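Side-chain contacts in homoserine dehydrogenase (Thermoplasma acidophilum, PDB 3ING), which probably catalyses the NADPH-linked interconversion of aspartate semialdehyde and homoserine, a shared step in threonine and methionine biosynthesis: residues L20-A25 / G305-A310; Y138-A143 / I317-K322; S173-V178 / D249-E254; L212-K217 / A264-I269. All coordinates share one frame; numbering follows the deposited sequence.

Contact 1: residues L20-A25 / G305-A310; sequences LRIIDA and GPYETA. With NDP (NADPH dihydro-nicotinamide-adenine-dinucleotide phosphate), chain C.
Ile22 lays the end of its side chain over one face of the Tyr307 ring, and this CH-pi contact joins helix 14-29 to the start of helix 306-321. The methyl CD1 of Ile22 stands 4.2 Å from the centroid of the Tyr307 ring, 26° off the ring normal, while CG1 of Ile22 lies 3.7 Å from CE1 of Tyr307. The chi1 of 178° carries the tyrosine ring out toward helix 14-29. The same Ile22 CD1 also packs against CB of Ala310, at 3.8 Å, one helical turn further on. At the far end of the ring, the Tyr307 hydroxyl is hydrogen-bonded to the carbonyl of Asp292 of the second subunit. A leucine in place of Tyr307 would probably strip Ile22 of its aromatic platform and leave that carbonyl without its hydroxyl partner. On another side of the same helical turn, Thr309 places OG1 3.2 Å from O7N of the NADPH carboxamide and CG2 against the nicotinamide ring. Helix 14-29 begins within the GxGxxG sequence (Gly11, Gly13, Gly16), consistent with the dinucleotide-binding helix of a Rossmann fold, here tied to the nicotinamide end of the cofactor pocket.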
# COMPACT_ATOMS: atom_id res chain seq x y z
N LEU A 20 -4.54 9.25 -20.42
CA LEU A 20 -4.09 8.90 -21.76
C LEU A 20 -2.57 8.95 -21.86
O LEU A 20 -1.95 8.08 -22.44
CB LEU A 20 -4.71 9.86 -22.79
CG LEU A 20 -6.21 9.76 -23.06
CD1 LEU A 20 -6.64 10.69 -24.19
CD2 LEU A 20 -6.60 8.32 -23.40
N ARG A 21 -1.95 9.97 -21.28
CA ARG A 21 -0.49 10.07 -21.35
C ARG A 21 0.17 8.86 -20.71
O ARG A 21 1.09 8.27 -21.30
CB ARG A 21 0.01 11.34 -20.66
CG ARG A 21 -0.28 12.65 -21.41
CD ARG A 21 0.30 13.90 -20.72
NE ARG A 21 -0.12 15.12 -21.41
CZ ARG A 21 -0.98 16.02 -20.96
NH1 ARG A 21 -1.54 15.91 -19.76
NH2 ARG A 21 -1.25 17.08 -21.69
N ILE A 22 -0.32 8.47 -19.53
CA ILE A 22 0.25 7.32 -18.81
C ILE A 22 0.04 6.04 -19.57
O ILE A 22 0.96 5.25 -19.71
CB ILE A 22 -0.30 7.24 -17.36
CG1 ILE A 22 0.26 8.43 -16.56
CG2 ILE A 22 0.12 5.91 -16.66
CD1 ILE A 22 -0.28 8.62 -15.16
N ILE A 23 -1.15 5.85 -20.14
CA ILE A 23 -1.44 4.67 -20.94
C ILE A 23 -0.53 4.62 -22.16
O ILE A 23 0.04 3.58 -22.49
CB ILE A 23 -2.94 4.61 -21.39
CG1 ILE A 23 -3.84 4.38 -20.17
CG2 ILE A 23 -3.12 3.53 -22.55
CD1 ILE A 23 -5.36 4.49 -20.41
N ASP A 24 -0.33 5.76 -22.79
CA ASP A 24 0.48 5.80 -23.99
C ASP A 24 1.96 5.46 -23.66
O ASP A 24 2.62 4.68 -24.37
CB ASP A 24 0.39 7.16 -24.65
CG ASP A 24 0.94 7.14 -26.05
OD1 ASP A 24 0.69 6.15 -26.77
OD2 ASP A 24 1.60 8.12 -26.42
N ALA A 25 2.45 5.99 -22.55
CA ALA A 25 3.83 5.73 -22.13
C ALA A 25 3.96 4.28 -21.76
O ALA A 25 4.93 3.63 -22.09
CB ALA A 25 4.21 6.64 -20.95
N GLY A 305 -1.01 15.67 -7.52
CA GLY A 305 -1.58 16.44 -8.61
C GLY A 305 -2.38 15.55 -9.51
O GLY A 305 -2.50 14.35 -9.23
N PRO A 306 -2.94 16.12 -10.59
CA PRO A 306 -3.73 15.33 -11.54
C PRO A 306 -2.93 14.24 -12.26
O PRO A 306 -3.50 13.25 -12.66
CB PRO A 306 -4.25 16.39 -12.51
CG PRO A 306 -3.33 17.53 -12.37
CD PRO A 306 -2.89 17.53 -10.96
N TYR A 307 -1.62 14.40 -12.38
CA TYR A 307 -0.81 13.35 -13.00
C TYR A 307 -0.77 12.09 -12.10
O TYR A 307 -0.89 10.97 -12.56
CB TYR A 307 0.59 13.85 -13.29
CG TYR A 307 1.48 12.80 -13.88
CD1 TYR A 307 1.37 12.43 -15.21
CD2 TYR A 307 2.43 12.16 -13.09
CE1 TYR A 307 2.17 11.44 -15.75
CE2 TYR A 307 3.25 11.19 -13.62
CZ TYR A 307 3.10 10.83 -14.95
OH TYR A 307 3.91 9.84 -15.44
N GLU A 308 -0.54 12.30 -10.80
CA GLU A 308 -0.51 11.24 -9.79
C GLU A 308 -1.87 10.62 -9.60
O GLU A 308 -1.99 9.42 -9.43
CB GLU A 308 0.02 11.80 -8.48
CG GLU A 308 1.49 12.25 -8.59
CD GLU A 308 1.72 13.63 -9.21
OE1 GLU A 308 0.80 14.46 -9.32
OE2 GLU A 308 2.88 13.91 -9.51
N THR A 309 -2.90 11.43 -9.68
CA THR A 309 -4.26 10.92 -9.64
C THR A 309 -4.49 10.01 -10.84
O THR A 309 -5.04 8.93 -10.72
CB THR A 309 -5.26 12.10 -9.66
OG1 THR A 309 -5.06 12.93 -8.49
CG2 THR A 309 -6.76 11.65 -9.72
N ALA A 310 -4.05 10.44 -12.02
CA ALA A 310 -4.14 9.61 -13.25
C ALA A 310 -3.41 8.25 -13.07
O ALA A 310 -3.84 7.20 -13.55
CB ALA A 310 -3.58 10.41 -14.48
PA NDP C . -11.71 18.79 -15.55
O1A NDP C . -10.35 19.30 -15.81
O2A NDP C . -12.79 19.80 -15.44
O5B NDP C . -12.15 17.76 -16.71
C5B NDP C . -13.44 17.18 -16.84
C4B NDP C . -13.56 16.48 -18.18
O4B NDP C . -14.85 15.97 -18.38
C3B NDP C . -13.35 17.44 -19.36
O3B NDP C . -12.89 16.74 -20.51
C2B NDP C . -14.72 17.96 -19.61
O2B NDP C . -14.94 18.46 -20.90
C1B NDP C . -15.51 16.69 -19.43
N9A NDP C . -16.91 16.86 -19.08
C8A NDP C . -17.54 17.84 -18.36
N7A NDP C . -18.86 17.50 -18.25
C5A NDP C . -19.04 16.34 -18.89
C6A NDP C . -20.19 15.60 -19.09
N6A NDP C . -21.28 15.83 -18.35
N1A NDP C . -20.04 14.45 -19.78
C2A NDP C . -18.84 14.03 -20.32
N3A NDP C . -17.68 14.76 -20.13
C4A NDP C . -17.83 15.91 -19.41
O3 NDP C . -11.71 17.87 -14.23
PN NDP C . -10.44 17.10 -13.61
O1N NDP C . -9.62 18.07 -12.82
O2N NDP C . -9.82 16.32 -14.72
O5D NDP C . -11.13 16.09 -12.54
C5D NDP C . -11.88 15.02 -13.12
C4D NDP C . -12.48 14.18 -12.00
O4D NDP C . -11.42 13.67 -11.22
C3D NDP C . -13.35 14.95 -11.04
O3D NDP C . -14.57 14.27 -10.71
C2D NDP C . -12.46 15.17 -9.83
O2D NDP C . -13.19 15.32 -8.64
C1D NDP C . -11.63 13.91 -9.84
N1N NDP C . -10.38 14.03 -9.11
C2N NDP C . -9.49 15.01 -9.46
C3N NDP C . -8.36 15.29 -8.70
C7N NDP C . -7.37 16.26 -9.22
O7N NDP C . -6.05 15.99 -8.92
N7N NDP C . -7.70 17.26 -10.02
C4N NDP C . -7.88 14.31 -7.64
C5N NDP C . -8.91 13.26 -7.36
C6N NDP C . -10.08 13.15 -8.10
P2B NDP C . -14.01 19.57 -21.58
O1X NDP C . -14.82 19.87 -22.81
O2X NDP C . -12.54 19.11 -21.76
O3X NDP C . -14.04 20.71 -20.60

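Contact 2: residues Y138-A143 / I317-K322; sequences YIRYEA and ILLLSK. With NA (sodium ion), chain B.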
# COMPACT_ATOMS: atom_id res chain seq x y z
N TYR A 138 -17.59 -5.12 -11.28
CA TYR A 138 -16.84 -4.43 -10.22
C TYR A 138 -16.66 -2.98 -10.53
O TYR A 138 -16.69 -2.58 -11.69
CB TYR A 138 -15.43 -5.04 -10.09
CG TYR A 138 -15.45 -6.50 -9.74
CD1 TYR A 138 -15.62 -6.90 -8.42
CD2 TYR A 138 -15.34 -7.47 -10.70
CE1 TYR A 138 -15.64 -8.25 -8.07
CE2 TYR A 138 -15.38 -8.83 -10.36
CZ TYR A 138 -15.52 -9.20 -9.04
OH TYR A 138 -15.56 -10.53 -8.69
N ILE A 139 -16.44 -2.20 -9.46
CA ILE A 139 -16.05 -0.83 -9.56
C ILE A 139 -14.89 -0.56 -8.64
O ILE A 139 -14.90 -0.98 -7.47
CB ILE A 139 -17.25 0.14 -9.26
CG1 ILE A 139 -16.80 1.59 -9.43
CG2 ILE A 139 -17.91 -0.15 -7.86
CD1 ILE A 139 -17.95 2.62 -9.64
N ARG A 140 -13.88 0.14 -9.16
CA ARG A 140 -12.76 0.60 -8.34
C ARG A 140 -12.69 2.13 -8.41
O ARG A 140 -13.17 2.76 -9.37
CB ARG A 140 -11.43 -0.07 -8.72
CG ARG A 140 -11.39 -1.58 -8.51
CD ARG A 140 -9.91 -2.13 -8.66
NE ARG A 140 -9.09 -1.63 -7.57
CZ ARG A 140 -9.01 -2.21 -6.35
NH1 ARG A 140 -9.66 -3.30 -6.09
NH2 ARG A 140 -8.25 -1.66 -5.40
N TYR A 141 -12.15 2.70 -7.34
CA TYR A 141 -12.25 4.13 -7.05
C TYR A 141 -11.07 4.71 -6.28
O TYR A 141 -11.21 5.65 -5.48
CB TYR A 141 -13.61 4.39 -6.39
CG TYR A 141 -14.00 3.40 -5.28
CD1 TYR A 141 -13.57 3.60 -3.98
CD2 TYR A 141 -14.80 2.31 -5.54
CE1 TYR A 141 -13.92 2.72 -2.95
CE2 TYR A 141 -15.17 1.42 -4.51
CZ TYR A 141 -14.71 1.63 -3.22
OH TYR A 141 -15.05 0.76 -2.19
N GLU A 142 -9.88 4.20 -6.57
CA GLU A 142 -8.69 4.71 -5.93
C GLU A 142 -8.57 6.22 -5.94
O GLU A 142 -8.28 6.84 -4.93
CB GLU A 142 -7.44 4.14 -6.59
CG GLU A 142 -6.16 4.47 -5.80
CD GLU A 142 -6.19 3.81 -4.43
OE1 GLU A 142 -6.29 2.58 -4.39
OE2 GLU A 142 -6.16 4.54 -3.42
N ALA A 143 -8.73 6.82 -7.10
CA ALA A 143 -8.57 8.26 -7.28
C ALA A 143 -9.61 9.12 -6.59
O ALA A 143 -9.41 10.33 -6.48
CB ALA A 143 -8.53 8.59 -8.80
N ILE A 317 -7.11 0.30 -13.36
CA ILE A 317 -7.29 -0.41 -14.65
C ILE A 317 -6.49 -1.73 -14.69
O ILE A 317 -6.99 -2.80 -15.11
CB ILE A 317 -6.89 0.49 -15.86
CG1 ILE A 317 -7.85 1.70 -15.97
CG2 ILE A 317 -6.86 -0.33 -17.17
CD1 ILE A 317 -7.47 2.72 -17.10
N LEU A 318 -5.25 -1.66 -14.20
CA LEU A 318 -4.37 -2.82 -14.22
C LEU A 318 -4.81 -3.84 -13.18
O LEU A 318 -4.80 -5.05 -13.45
CB LEU A 318 -2.92 -2.37 -14.01
CG LEU A 318 -2.40 -1.52 -15.16
CD1 LEU A 318 -0.97 -1.01 -14.90
CD2 LEU A 318 -2.46 -2.33 -16.48
N LEU A 319 -5.29 -3.38 -12.03
CA LEU A 319 -5.82 -4.35 -11.04
C LEU A 319 -7.02 -5.09 -11.62
O LEU A 319 -7.16 -6.30 -11.44
CB LEU A 319 -6.22 -3.67 -9.73
CG LEU A 319 -5.06 -3.19 -8.81
CD1 LEU A 319 -5.57 -2.29 -7.67
CD2 LEU A 319 -4.36 -4.46 -8.27
N LEU A 320 -7.88 -4.38 -12.35
CA LEU A 320 -9.06 -5.03 -12.93
C LEU A 320 -8.73 -5.93 -14.12
O LEU A 320 -9.48 -6.83 -14.45
CB LEU A 320 -10.12 -4.01 -13.30
CG LEU A 320 -10.95 -3.51 -12.13
CD1 LEU A 320 -11.76 -2.25 -12.52
CD2 LEU A 320 -11.89 -4.59 -11.66
N SER A 321 -7.58 -5.70 -14.75
CA SER A 321 -7.16 -6.53 -15.87
C SER A 321 -6.93 -7.97 -15.42
O SER A 321 -7.12 -8.89 -16.20
CB SER A 321 -5.89 -5.99 -16.53
OG SER A 321 -4.74 -6.24 -15.76
N LYS A 322 -6.57 -8.15 -14.15
CA LYS A 322 -6.27 -9.48 -13.61
C LYS A 322 -7.53 -10.25 -13.17
O LYS A 322 -7.42 -11.40 -12.81
CB LYS A 322 -5.29 -9.40 -12.43
CG LYS A 322 -3.89 -8.93 -12.81
CD LYS A 322 -3.57 -7.52 -12.31
CE LYS A 322 -2.61 -7.53 -11.13
NZ LYS A 322 -1.20 -7.71 -11.59
NA NA B . -6.15 7.38 -3.43
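Arg140 runs across two consecutive leucines of helix 306-321, and its path from CB to guanidinium shows how one long side chain can be both apolar filler and ionic link. From CB, which points toward the helix, the chain leads to CG, 4.1 Å from CD1 of Leu320. CD comes next, 3.9 Å from CG of Leu320 and also near CB of Leu319; here the arginine and Leu320 run side by side with opposite headings. A bend at chi3 (67°) then turns the chain, and the flat guanidinium receives CD1 of Leu319 over one face, with NE and NH2 of Arg140 each 3.6 Å from that methyl. Leu319 comes in roughly perpendicular to the arginine. The charged end is held by two acids: NE of Arg140 forms a salt bridge with Asp316, one turn earlier on the helix, and NH2 another with Asp156. An alanine at Arg140 would probably deprive Asp156 and Asp316 of this cationic partner and open a gap beside Leu319 and Leu320. Just before the strand, CB of Tyr138 rests 3.9 Å from CD2 of Leu320. Beyond the strand, Glu142 binds the sodium ion through its backbone O at 2.7 Å and its OE2 at 2.8 Å, with carbonyls of Val145, Ala146 and Val149 completing the site. The contact thus packs the C-terminal helix on strand 139-140, an outermost strand, within this chain, of the Rossmann-type sheet, just before the chain enters the sodium site.

Contact 3: residues S173-V178 / D249-E254; sequences STINYV and DRLVTE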
# COMPACT_ATOMS: atom_id res chain seq x y z
N SER A 173 -7.44 18.23 -1.13
CA SER A 173 -6.31 19.12 -1.40
C SER A 173 -6.63 20.60 -1.28
O SER A 173 -6.16 21.28 -0.33
CB SER A 173 -5.76 18.86 -2.79
OG SER A 173 -5.19 17.59 -2.90
N THR A 174 -7.44 21.09 -2.21
CA THR A 174 -7.66 22.54 -2.35
C THR A 174 -8.04 23.25 -1.04
O THR A 174 -7.46 24.29 -0.70
CB THR A 174 -8.62 22.87 -3.51
OG1 THR A 174 -8.04 22.41 -4.72
CG2 THR A 174 -8.90 24.42 -3.63
N ILE A 175 -8.97 22.68 -0.28
CA ILE A 175 -9.38 23.32 1.00
C ILE A 175 -8.19 23.41 1.94
O ILE A 175 -7.99 24.40 2.62
CB ILE A 175 -10.61 22.61 1.65
CG1 ILE A 175 -11.16 23.44 2.82
CG2 ILE A 175 -10.29 21.16 2.02
CD1 ILE A 175 -12.62 23.13 3.23
N ASN A 176 -7.34 22.39 1.94
CA ASN A 176 -6.20 22.39 2.82
C ASN A 176 -5.12 23.39 2.38
O ASN A 176 -4.53 24.10 3.18
CB ASN A 176 -5.67 20.97 2.99
CG ASN A 176 -6.30 20.28 4.17
OD1 ASN A 176 -6.01 20.64 5.32
ND2 ASN A 176 -7.20 19.31 3.91
N TYR A 177 -4.90 23.45 1.08
CA TYR A 177 -3.96 24.36 0.46
C TYR A 177 -4.40 25.76 0.76
O TYR A 177 -3.58 26.65 1.12
CB TYR A 177 -3.97 24.08 -1.05
CG TYR A 177 -2.90 24.74 -1.87
CD1 TYR A 177 -1.59 24.35 -1.76
CD2 TYR A 177 -3.22 25.72 -2.81
CE1 TYR A 177 -0.59 24.93 -2.54
CE2 TYR A 177 -2.23 26.31 -3.58
CZ TYR A 177 -0.92 25.90 -3.44
OH TYR A 177 0.10 26.41 -4.21
N VAL A 178 -5.71 25.99 0.63
CA VAL A 178 -6.29 27.33 0.91
C VAL A 178 -6.08 27.74 2.35
O VAL A 178 -5.60 28.81 2.63
CB VAL A 178 -7.81 27.40 0.57
CG1 VAL A 178 -8.47 28.59 1.25
CG2 VAL A 178 -8.01 27.45 -0.96
N ASP A 249 -3.46 24.47 11.45
CA ASP A 249 -4.83 24.10 11.09
C ASP A 249 -4.84 23.34 9.77
O ASP A 249 -4.22 23.76 8.77
CB ASP A 249 -5.74 25.34 10.92
CG ASP A 249 -6.04 26.06 12.23
OD1 ASP A 249 -5.93 25.46 13.31
OD2 ASP A 249 -6.38 27.25 12.14
N ARG A 250 -5.59 22.24 9.79
CA ARG A 250 -5.82 21.39 8.64
C ARG A 250 -7.27 20.92 8.65
O ARG A 250 -7.90 20.77 9.73
CB ARG A 250 -4.92 20.17 8.69
CG ARG A 250 -3.43 20.44 8.79
CD ARG A 250 -2.83 20.94 7.49
NE ARG A 250 -1.38 20.99 7.65
CZ ARG A 250 -0.73 22.00 8.21
NH1 ARG A 250 -1.36 23.06 8.67
NH2 ARG A 250 0.58 21.96 8.27
N LEU A 251 -7.80 20.68 7.45
CA LEU A 251 -9.13 20.09 7.29
C LEU A 251 -8.91 18.57 7.26
O LEU A 251 -8.44 17.98 6.28
CB LEU A 251 -9.82 20.61 6.02
CG LEU A 251 -11.30 20.26 5.78
CD1 LEU A 251 -11.50 18.83 5.31
CD2 LEU A 251 -12.17 20.57 7.03
N VAL A 252 -9.23 17.94 8.38
CA VAL A 252 -9.00 16.52 8.57
C VAL A 252 -10.30 15.74 8.44
O VAL A 252 -11.32 16.12 9.01
CB VAL A 252 -8.38 16.25 9.98
CG1 VAL A 252 -8.20 14.76 10.24
CG2 VAL A 252 -7.02 17.02 10.14
N THR A 253 -10.24 14.67 7.68
CA THR A 253 -11.35 13.76 7.47
C THR A 253 -11.11 12.51 8.32
O THR A 253 -10.07 11.82 8.16
CB THR A 253 -11.50 13.38 6.00
OG1 THR A 253 -11.73 14.54 5.20
CG2 THR A 253 -12.69 12.41 5.80
N GLU A 254 -12.06 12.24 9.21
CA GLU A 254 -12.02 11.05 10.09
C GLU A 254 -13.23 10.10 9.92
O GLU A 254 -14.40 10.53 9.77
CB GLU A 254 -11.99 11.48 11.54
CG GLU A 254 -10.97 12.56 11.89
CD GLU A 254 -11.13 13.05 13.32
OE1 GLU A 254 -12.14 13.78 13.60
OE2 GLU A 254 -10.26 12.70 14.14
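Asn176 and Leu251 meet through a pair of hydrogen bonds in which one side-chain amide reads both polar groups of a single strand residue. The backbone N of Leu251 donates to OD1 of Asn176 at 2.8 Å, tilted 29° from the carbonyl plane. In return, ND2 of Asn176 donates to O of Leu251 at 3.0 Å; this second bond is nearly straight (174°), lies in the amide plane of the asparagine and arrives on a lone pair of the carbonyl. The other N-H of Asn176 ND2 serves the carbonyl of Ser172, just before residues 173-178, so the amide has little freedom to flip. CB of Arg250 adds to this tight centre, 3.6 Å from OD1 of Asn176. The Arg250 chain bends at chi2, and NH1 donates to O of Asp249 at 2.9 Å and also to the carbonyl of Ala247. The looser side is that of Ile175, whose CG2 only brushes CG of Leu251, at 4.0 Å. It is buried too: Val240 touches Ile175. The paired bonds imply that the peptide groups of Leu251, on the edge facing strand 164-170 just past that strand's end, are met by a side-chain amide in place of a neighbouring strand.

Contact 4: residues L212-K217 / A264-I269; sequences LDAARK and AVSRII
A helix packed on the face of an antiparallel sheet is at work here: helix 212-226 lies over strand 261-270, an outermost strand, within this chain, of the five-stranded sheet in the second domain of the homoserine dehydrogenase fold. The helix also carries Lys217, the predicted proton donor, and the contact shows how small residues let such a helix come close to its sheet. Ala214 and Ser266 make the meeting point, with their CA atoms 6.5 Å apart and both CB atoms directed across the interface. CB of Ala214 approaches CB of Ser266 to 4.0 Å. Ala215 adds a marginal touch, its backbone N being 4.4 Å from OG of Ser266. Leu251 and Thr253 of the adjoining strand extend the bed on which Ala214 rests. Lys217 points its end away from the strand, NZ being hydrogen-bonded to the carbonyl of Thr144, while Asp213 forms a salt bridge with Lys118, a predicted NADPH-binding residue. The polar group in this buried spot is satisfied across to the neighbouring strand, for the hydroxyl of Ser266 is hydrogen-bonded to that of Thr253. With its OG set beside the backbone N (chi1 -64°), Ser266 presents that oxygen 3.7 Å from the methyl CB of Ala214.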
# COMPACT_ATOMS: atom_id res chain seq x y z
N LEU A 212 -17.41 20.27 0.61
CA LEU A 212 -18.18 19.20 -0.04
C LEU A 212 -17.28 18.13 -0.66
O LEU A 212 -17.60 16.96 -0.61
CB LEU A 212 -19.10 19.78 -1.11
CG LEU A 212 -20.16 18.88 -1.73
CD1 LEU A 212 -21.00 18.18 -0.66
CD2 LEU A 212 -21.10 19.73 -2.66
N ASP A 213 -16.15 18.53 -1.22
CA ASP A 213 -15.19 17.54 -1.74
C ASP A 213 -14.78 16.61 -0.61
O ASP A 213 -14.79 15.39 -0.76
CB ASP A 213 -13.97 18.23 -2.35
CG ASP A 213 -12.90 17.24 -2.85
OD1 ASP A 213 -13.13 16.55 -3.85
OD2 ASP A 213 -11.79 17.18 -2.26
N ALA A 214 -14.40 17.16 0.53
CA ALA A 214 -14.03 16.31 1.67
C ALA A 214 -15.20 15.41 2.10
O ALA A 214 -15.01 14.25 2.48
CB ALA A 214 -13.56 17.18 2.84
N ALA A 215 -16.41 15.98 2.09
CA ALA A 215 -17.58 15.24 2.52
C ALA A 215 -17.80 14.03 1.65
O ALA A 215 -18.08 12.98 2.17
CB ALA A 215 -18.83 16.11 2.55
N ARG A 216 -17.69 14.18 0.33
CA ARG A 216 -17.88 13.08 -0.59
C ARG A 216 -16.88 11.99 -0.30
O ARG A 216 -17.21 10.81 -0.26
CB ARG A 216 -17.75 13.54 -2.05
CG ARG A 216 -18.91 14.44 -2.53
CD ARG A 216 -18.49 15.07 -3.84
NE ARG A 216 -19.53 15.92 -4.41
CZ ARG A 216 -19.27 17.01 -5.14
NH1 ARG A 216 -18.02 17.48 -5.30
NH2 ARG A 216 -20.26 17.72 -5.60
N LYS A 217 -15.64 12.39 -0.06
CA LYS A 217 -14.58 11.43 0.22
C LYS A 217 -14.92 10.68 1.50
O LYS A 217 -14.68 9.50 1.59
CB LYS A 217 -13.21 12.12 0.32
CG LYS A 217 -12.76 12.78 -0.95
CD LYS A 217 -11.39 13.46 -0.79
CE LYS A 217 -10.96 14.10 -2.12
NZ LYS A 217 -10.58 13.13 -3.17
N ALA A 264 -18.56 9.66 10.03
CA ALA A 264 -17.68 10.29 9.04
C ALA A 264 -17.73 11.78 9.29
O ALA A 264 -18.79 12.40 9.19
CB ALA A 264 -18.14 9.97 7.64
N VAL A 265 -16.59 12.36 9.61
CA VAL A 265 -16.52 13.78 9.95
C VAL A 265 -15.29 14.49 9.38
O VAL A 265 -14.17 14.08 9.67
CB VAL A 265 -16.43 13.96 11.48
CG1 VAL A 265 -16.22 15.44 11.81
CG2 VAL A 265 -17.65 13.42 12.18
N SER A 266 -15.51 15.60 8.66
CA SER A 266 -14.41 16.44 8.14
C SER A 266 -14.45 17.79 8.90
O SER A 266 -15.48 18.45 8.96
CB SER A 266 -14.55 16.65 6.65
OG SER A 266 -14.42 15.40 5.97
N ARG A 267 -13.35 18.18 9.50
CA ARG A 267 -13.40 19.36 10.36
C ARG A 267 -12.04 20.04 10.40
O ARG A 267 -11.03 19.43 10.12
CB ARG A 267 -13.86 18.96 11.76
CG ARG A 267 -12.97 17.97 12.48
CD ARG A 267 -13.60 17.51 13.82
NE ARG A 267 -12.87 16.41 14.46
CZ ARG A 267 -12.07 16.53 15.53
NH1 ARG A 267 -11.89 17.69 16.14
NH2 ARG A 267 -11.45 15.46 16.03
N ILE A 268 -12.01 21.32 10.73
CA ILE A 268 -10.75 22.02 10.83
C ILE A 268 -10.18 21.76 12.23
O ILE A 268 -10.83 22.03 13.22
CB ILE A 268 -10.88 23.53 10.51
CG1 ILE A 268 -11.17 23.73 9.02
CG2 ILE A 268 -9.60 24.22 10.87
CD1 ILE A 268 -11.67 25.11 8.62
N ILE A 269 -8.96 21.24 12.29
CA ILE A 269 -8.31 20.90 13.53
C ILE A 269 -6.92 21.53 13.60
O ILE A 269 -6.19 21.53 12.62
CB ILE A 269 -8.06 19.38 13.66
CG1 ILE A 269 -9.29 18.55 13.32
CG2 ILE A 269 -7.64 19.04 15.07
CD1 ILE A 269 -9.07 17.06 13.55

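How the contacts relate
The four contacts fall into two pairs, one at the cofactor-binding side and one in the second domain. Contacts 1 and 2 share helix 306-321 and meet where CG2 of Thr309 lies 3.7 Å from CB of Ala143. Contacts 3 and 4, with centres 8 Å apart, use neighbouring strands joined by probable hydrogen bonds such as Arg250 O to Ile269 N at 2.8 Å. Between the pairs the centres lie 24 to 27 Å apart, yet the nearest atoms of contacts 2 and 4 come within about 4 Å without touching. NADPH touches Thr309 and Ala143, and lies about 12 Å from the side chain of Ala214 in contact 4, which carries Lys217, the predicted proton donor.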